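Local coordinates for protein LEOA (Escherichia coli, PDB 4AUR) that is a bacterial dynamin-like GTPase that probably acts on membranes, as other dynamins do, at residues 349-352 with 353-357; 494-497 with 498-502. All blocks are in the same frame, centred on the assembly; numbering follows the deposited sequence.

Contact 1: residues 349-352 with 353-357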
ATOM      1  N   ASP A 349      54.669  34.240  54.563  1.00 41.97           N
ATOM      2  CA  ASP A 349      54.114  33.350  55.574  1.00 43.53           C
ATOM      3  C   ASP A 349      52.902  32.618  54.995  1.00 40.33           C
ATOM      4  O   ASP A 349      52.639  31.466  55.332  1.00 36.89           O
ATOM      5  CB  ASP A 349      53.716  34.129  56.838  1.00 46.13           C
ATOM      6  CG  ASP A 349      54.922  34.602  57.646  1.00 50.39           C
ATOM      7  OD1 ASP A 349      55.822  33.779  57.933  1.00 48.99           O
ATOM      8  OD2 ASP A 349      54.963  35.807  57.987  1.00 56.30           O
ATOM      9  N   ASP A 350      52.203  33.300  54.093  1.00 36.29           N
ATOM     10  CA  ASP A 350      50.962  32.821  53.535  1.00 35.65           C
ATOM     11  C   ASP A 350      51.093  31.674  52.569  1.00 33.11           C
ATOM     12  O   ASP A 350      50.085  31.086  52.196  1.00 31.53           O
ATOM     13  CB  ASP A 350      50.286  33.941  52.774  1.00 37.38           C
ATOM     14  CG  ASP A 350      49.894  35.081  53.657  1.00 38.69           C
ATOM     15  OD1 ASP A 350      49.024  34.887  54.538  1.00 38.07           O
ATOM     16  OD2 ASP A 350      50.458  36.168  53.450  1.00 42.13           O
ATOM     17  N   ILE A 351      52.320  31.367  52.180  1.00 31.62           N
ATOM     18  CA  ILE A 351      52.609  30.528  51.023  1.00 31.89           C
ATOM     19  C   ILE A 351      52.284  29.080  51.270  1.00 30.82           C
ATOM     20  O   ILE A 351      51.632  28.451  50.455  1.00 33.20           O
ATOM     21  CB  ILE A 351      54.106  30.607  50.637  1.00 32.60           C
ATOM     22  CG1 ILE A 351      54.488  32.010  50.190  1.00 34.46           C
ATOM     23  CG2 ILE A 351      54.428  29.682  49.499  1.00 33.61           C
ATOM     24  CD1 ILE A 351      53.828  32.450  48.896  1.00 35.68           C
ATOM     25  N   ARG A 352      52.760  28.548  52.383  1.00 29.24           N
ATOM     26  CA  ARG A 352      52.561  27.160  52.704  1.00 27.90           C
ATOM     27  C   ARG A 352      51.087  26.913  52.879  1.00 27.37           C
ATOM     28  O   ARG A 352      50.540  26.018  52.260  1.00 28.99           O
ATOM     29  CB  ARG A 352      53.375  26.767  53.941  1.00 28.62           C
ATOM     30  CG  ARG A 352      53.052  25.417  54.563  1.00 29.10           C
ATOM     31  CD  ARG A 352      53.126  24.237  53.600  1.00 29.17           C
ATOM     32  NE  ARG A 352      52.798  23.024  54.348  1.00 30.22           N
ATOM     33  CZ  ARG A 352      53.664  22.264  55.023  1.00 29.60           C
ATOM     34  NH1 ARG A 352      54.963  22.540  55.040  1.00 29.92           N
ATOM     35  NH2 ARG A 352      53.221  21.200  55.677  1.00 29.62           N
ATOM     36  N   PRO A 353      50.403  27.721  53.689  1.00 27.98           N
ATOM     37  CA  PRO A 353      48.960  27.456  53.735  1.00 26.29           C
ATOM     38  C   PRO A 353      48.352  27.372  52.353  1.00 24.89           C
ATOM     39  O   PRO A 353      47.471  26.561  52.135  1.00 27.12           O
ATOM     40  CB  PRO A 353      48.398  28.662  54.475  1.00 26.96           C
ATOM     41  CG  PRO A 353      49.518  29.176  55.285  1.00 27.65           C
ATOM     42  CD  PRO A 353      50.804  28.791  54.610  1.00 27.39           C
ATOM     43  N   PHE A 354      48.823  28.203  51.431  1.00 24.49           N
ATOM     44  CA  PHE A 354      48.270  28.261  50.097  1.00 25.32           C
ATOM     45  C   PHE A 354      48.519  26.985  49.328  1.00 26.38           C
ATOM     46  O   PHE A 354      47.600  26.438  48.778  1.00 28.38           O
ATOM     47  CB  PHE A 354      48.827  29.435  49.316  1.00 25.92           C
ATOM     48  CG  PHE A 354      48.395  29.455  47.871  1.00 25.96           C
ATOM     49  CD1 PHE A 354      47.114  29.840  47.527  1.00 24.55           C
ATOM     50  CD2 PHE A 354      49.275  29.085  46.860  1.00 25.46           C
ATOM     51  CE1 PHE A 354      46.715  29.872  46.210  1.00 24.40           C
ATOM     52  CE2 PHE A 354      48.870  29.096  45.537  1.00 26.37           C
ATOM     53  CZ  PHE A 354      47.585  29.493  45.211  1.00 25.21           C
HETATM   54  N   MSE A 355      49.758  26.512  49.308  1.00 27.93           N
HETATM   55  CA  MSE A 355      50.103  25.279  48.631  1.00 28.00           C
HETATM   56  C   MSE A 355      49.333  24.104  49.196  1.00 29.07           C
HETATM   57  O   MSE A 355      48.893  23.220  48.455  1.00 28.10           O
HETATM   58  CB  MSE A 355      51.591  25.020  48.810  1.00 28.82           C
HETATM   59  CG  MSE A 355      52.468  26.084  48.176  1.00 31.64           C
HETATM   60 SE   MSE A 355      54.403  25.905  48.624  0.98 38.57          SE
HETATM   61  CE  MSE A 355      54.499  23.991  49.053  1.00 36.50           C
ATOM     62  N   ASP A 356      49.184  24.057  50.516  1.00 29.32           N
ATOM     63  CA  ASP A 356      48.508  22.923  51.164  1.00 30.98           C
ATOM     64  C   ASP A 356      47.028  22.840  50.801  1.00 30.34           C
ATOM     65  O   ASP A 356      46.453  21.747  50.625  1.00 27.16           O
ATOM     66  CB  ASP A 356      48.572  23.046  52.686  1.00 31.51           C
ATOM     67  CG  ASP A 356      49.679  22.235  53.315  1.00 31.83           C
ATOM     68  OD1 ASP A 356      50.145  21.228  52.754  1.00 30.95           O
ATOM     69  OD2 ASP A 356      50.064  22.626  54.437  1.00 36.88           O
ATOM     70  N   ASP A 357      46.411  24.009  50.746  1.00 29.68           N
ATOM     71  CA  ASP A 357      44.971  24.090  50.795  1.00 30.12           C
ATOM     72  C   ASP A 357      44.395  24.274  49.423  1.00 29.30           C
ATOM     73  O   ASP A 357      43.251  23.909  49.206  1.00 31.40           O
ATOM     74  CB  ASP A 357      44.547  25.219  51.748  1.00 32.24           C
ATOM     75  CG  ASP A 357      44.838  24.879  53.235  1.00 31.37           C
ATOM     76  OD1 ASP A 357      44.850  23.679  53.585  1.00 32.28           O
ATOM     77  OD2 ASP A 357      45.062  25.802  54.044  1.00 30.51           O
TER
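R352 NE donates to D356 OD2 over 2.8 Å with an N-H...O angle of 167°, a salt bridge between side chains four residues apart. The carboxylate oxygen lies in the guanidinium plane, at its edge, yet R352 reaches that oxygen from above the carboxylate plane, and the two flat groups stand 82° apart. The R352 chain starts with CG anti to the backbone N (chi1 168°) and bends at chi2, which turns it along the helix toward the next turn and brings NE to D356. Its NH1 is bonded to the carbonyl oxygens of A470 and P472, so one guanidinium ties this helix turn to a neighbouring loop. Near the N-terminal end of helix 351-359, three i to i+4 bonds link the backbone: M355 N to I351 O at 2.9 Å, D356 N to R352 O at 3.0 Å and F354 N to D350 O at a longer 3.2 Å; a wider pi-type turn follows at 355-357. P353, which has no N-H to offer, is tolerated near the start of the helix. I351 CG2 approaches SE of selenomethionine M355 at 3.9 Å, and the F354 side chain packs on L503 and I507 of helix 489-518.

Contact 2: residues 494-497 with 498-502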
ATOM      1  N   GLN A 494      62.103  40.256  46.827  1.00 74.29           N
ATOM      2  CA  GLN A 494      62.505  39.697  45.531  1.00 73.75           C
ATOM      3  C   GLN A 494      62.441  38.191  45.569  1.00 67.53           C
ATOM      4  O   GLN A 494      62.098  37.548  44.578  1.00 72.80           O
ATOM      5  CB  GLN A 494      63.931  40.122  45.148  1.00 77.64           C
ATOM      6  CG  GLN A 494      64.306  39.833  43.695  1.00 79.13           C
ATOM      7  CD  GLN A 494      63.389  40.517  42.677  1.00 80.60           C
ATOM      8  OE1 GLN A 494      63.287  40.076  41.532  1.00 78.52           O
ATOM      9  NE2 GLN A 494      62.722  41.599  43.092  1.00 76.43           N
ATOM     10  N   GLU A 495      62.791  37.627  46.713  1.00 61.72           N
ATOM     11  CA  GLU A 495      62.692  36.189  46.910  1.00 58.51           C
ATOM     12  C   GLU A 495      61.219  35.742  46.806  1.00 57.84           C
ATOM     13  O   GLU A 495      60.911  34.705  46.204  1.00 55.56           O
ATOM     14  CB  GLU A 495      63.304  35.821  48.257  1.00 56.20           C
ATOM     15  CG  GLU A 495      63.599  34.351  48.437  1.00 56.14           C
ATOM     16  CD  GLU A 495      64.952  33.897  47.933  1.00 55.21           C
ATOM     17  OE1 GLU A 495      65.652  34.675  47.254  1.00 61.53           O
ATOM     18  OE2 GLU A 495      65.313  32.740  48.232  1.00 52.01           O
ATOM     19  N   LEU A 496      60.318  36.546  47.368  1.00 56.73           N
ATOM     20  CA  LEU A 496      58.874  36.353  47.190  1.00 56.77           C
ATOM     21  C   LEU A 496      58.454  36.365  45.712  1.00 59.37           C
ATOM     22  O   LEU A 496      57.678  35.519  45.286  1.00 59.97           O
ATOM     23  CB  LEU A 496      58.091  37.433  47.956  1.00 53.34           C
ATOM     24  CG  LEU A 496      56.556  37.443  47.969  1.00 49.18           C
ATOM     25  CD1 LEU A 496      55.974  36.231  48.670  1.00 49.68           C
ATOM     26  CD2 LEU A 496      56.050  38.700  48.658  1.00 50.34           C
ATOM     27  N   LYS A 497      58.965  37.313  44.935  1.00 62.80           N
ATOM     28  CA  LYS A 497      58.549  37.445  43.537  1.00 66.13           C
ATOM     29  C   LYS A 497      58.851  36.193  42.720  1.00 64.18           C
ATOM     30  O   LYS A 497      58.029  35.765  41.918  1.00 64.47           O
ATOM     31  CB  LYS A 497      59.224  38.649  42.876  1.00 71.83           C
ATOM     32  CG  LYS A 497      58.598  39.092  41.558  1.00 76.04           C
ATOM     33  CD  LYS A 497      57.116  39.446  41.688  1.00 81.17           C
ATOM     34  CE  LYS A 497      56.841  40.427  42.829  1.00 82.91           C
ATOM     35  NZ  LYS A 497      55.440  40.942  42.828  1.00 82.09           N
ATOM     36  N   GLU A 498      60.021  35.607  42.923  1.00 62.55           N
ATOM     37  CA  GLU A 498      60.412  34.451  42.132  1.00 65.97           C
ATOM     38  C   GLU A 498      59.739  33.166  42.621  1.00 60.26           C
ATOM     39  O   GLU A 498      59.751  32.155  41.927  1.00 61.16           O
ATOM     40  CB  GLU A 498      61.948  34.314  42.058  1.00 73.54           C
ATOM     41  CG  GLU A 498      62.677  33.981  43.358  1.00 78.46           C
ATOM     42  CD  GLU A 498      64.197  33.844  43.171  1.00 85.68           C
ATOM     43  OE1 GLU A 498      64.783  34.646  42.403  1.00 84.66           O
ATOM     44  OE2 GLU A 498      64.809  32.939  43.798  1.00 76.21           O
ATOM     45  N   VAL A 499      59.150  33.200  43.806  1.00 54.20           N
ATOM     46  CA  VAL A 499      58.398  32.051  44.307  1.00 50.08           C
ATOM     47  C   VAL A 499      56.985  32.085  43.743  1.00 47.25           C
ATOM     48  O   VAL A 499      56.416  31.055  43.402  1.00 47.66           O
ATOM     49  CB  VAL A 499      58.348  32.045  45.848  1.00 50.03           C
ATOM     50  CG1 VAL A 499      57.342  31.021  46.373  1.00 49.05           C
ATOM     51  CG2 VAL A 499      59.740  31.793  46.410  1.00 51.10           C
ATOM     52  N   LYS A 500      56.418  33.278  43.654  1.00 42.78           N
ATOM     53  CA  LYS A 500      55.129  33.454  43.021  1.00 40.58           C
ATOM     54  C   LYS A 500      55.211  33.179  41.530  1.00 41.22           C
ATOM     55  O   LYS A 500      54.358  32.535  40.957  1.00 44.32           O
ATOM     56  CB  LYS A 500      54.607  34.845  43.291  1.00 37.63           C
ATOM     57  CG  LYS A 500      54.239  35.020  44.747  1.00 36.22           C
ATOM     58  CD  LYS A 500      53.849  36.447  45.010  1.00 37.10           C
ATOM     59  CE  LYS A 500      52.897  36.573  46.180  1.00 37.29           C
ATOM     60  NZ  LYS A 500      52.443  37.988  46.315  1.00 37.27           N
ATOM     61  N   ALA A 501      56.264  33.640  40.897  1.00 44.59           N
ATOM     62  CA  ALA A 501      56.489  33.282  39.520  1.00 44.19           C
ATOM     63  C   ALA A 501      56.419  31.762  39.392  1.00 43.78           C
ATOM     64  O   ALA A 501      55.859  31.225  38.425  1.00 37.80           O
ATOM     65  CB  ALA A 501      57.843  33.801  39.078  1.00 45.26           C
ATOM     66  N   SER A 502      56.966  31.082  40.402  1.00 44.27           N
ATOM     67  CA  SER A 502      57.037  29.613  40.417  1.00 43.53           C
ATOM     68  C   SER A 502      55.676  28.945  40.542  1.00 41.06           C
ATOM     69  O   SER A 502      55.409  27.918  39.912  1.00 43.19           O
ATOM     70  CB  SER A 502      57.939  29.136  41.546  1.00 41.85           C
ATOM     71  OG  SER A 502      58.194  27.753  41.452  1.00 43.47           O
TER
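L496 O accepts from K500 N at 3.0 Å and 165°, and also takes a weak bond from V499 N, so this carbonyl serves two donors. V499 N is itself divided, because its second weak bond runs to E495 O. Two further i to i+4 bonds follow: A501 N to K497 O at 2.9 Å, and E498 N to Q494 O at a longer 3.3 Å. On the side chains, K500 is extended beyond CG and crosses L496, with K500 CE 4.0 Å from L496 CD1; its aliphatic part thus lies against the leucine while NZ bonds to R344 O and weakly to L346 O. E498 CG sits between the backbone N and the carbonyl carbon (chi1 67°), which sends the chain back beside E495: E495 OE1 and E498 OE2 stand 4.0 Å apart with their carboxylates 23° from coplanar, a pairing of like charges. The salt bridge from E495 OE2 to K468 NZ probably offsets part of that repulsion, and W469 NE1 adds a weak bond to OE2. This run lies early in the long helix 489-518 of the dynamin-like helical domain, where E495 and E498 touch S465 of helix 464-467, V499 and S502 touch I466 of that same helix, and L496 meets L348 in a loop.

How the contacts relate
Contact 1, in the short helix 351-359, and contact 2, in the long helix 489-518, are neighbours in space though more than 130 residues apart in sequence. Their centres are 14 Å apart and their nearest atoms about 4 Å, so they do not touch directly. Residues 346-348, just ahead of contact 1, help join them: L346 packs on F354 and offers its carbonyl weakly to K500, while L348 meets L496. The 468-470 loop likewise reaches both, through A470 on one side and K468 and W469 on the other. Centred 77 and 81 Å from the chain's centre, both contacts belong to the remote end of the helical stalk, far from the GTPase domain with its probable P-loop.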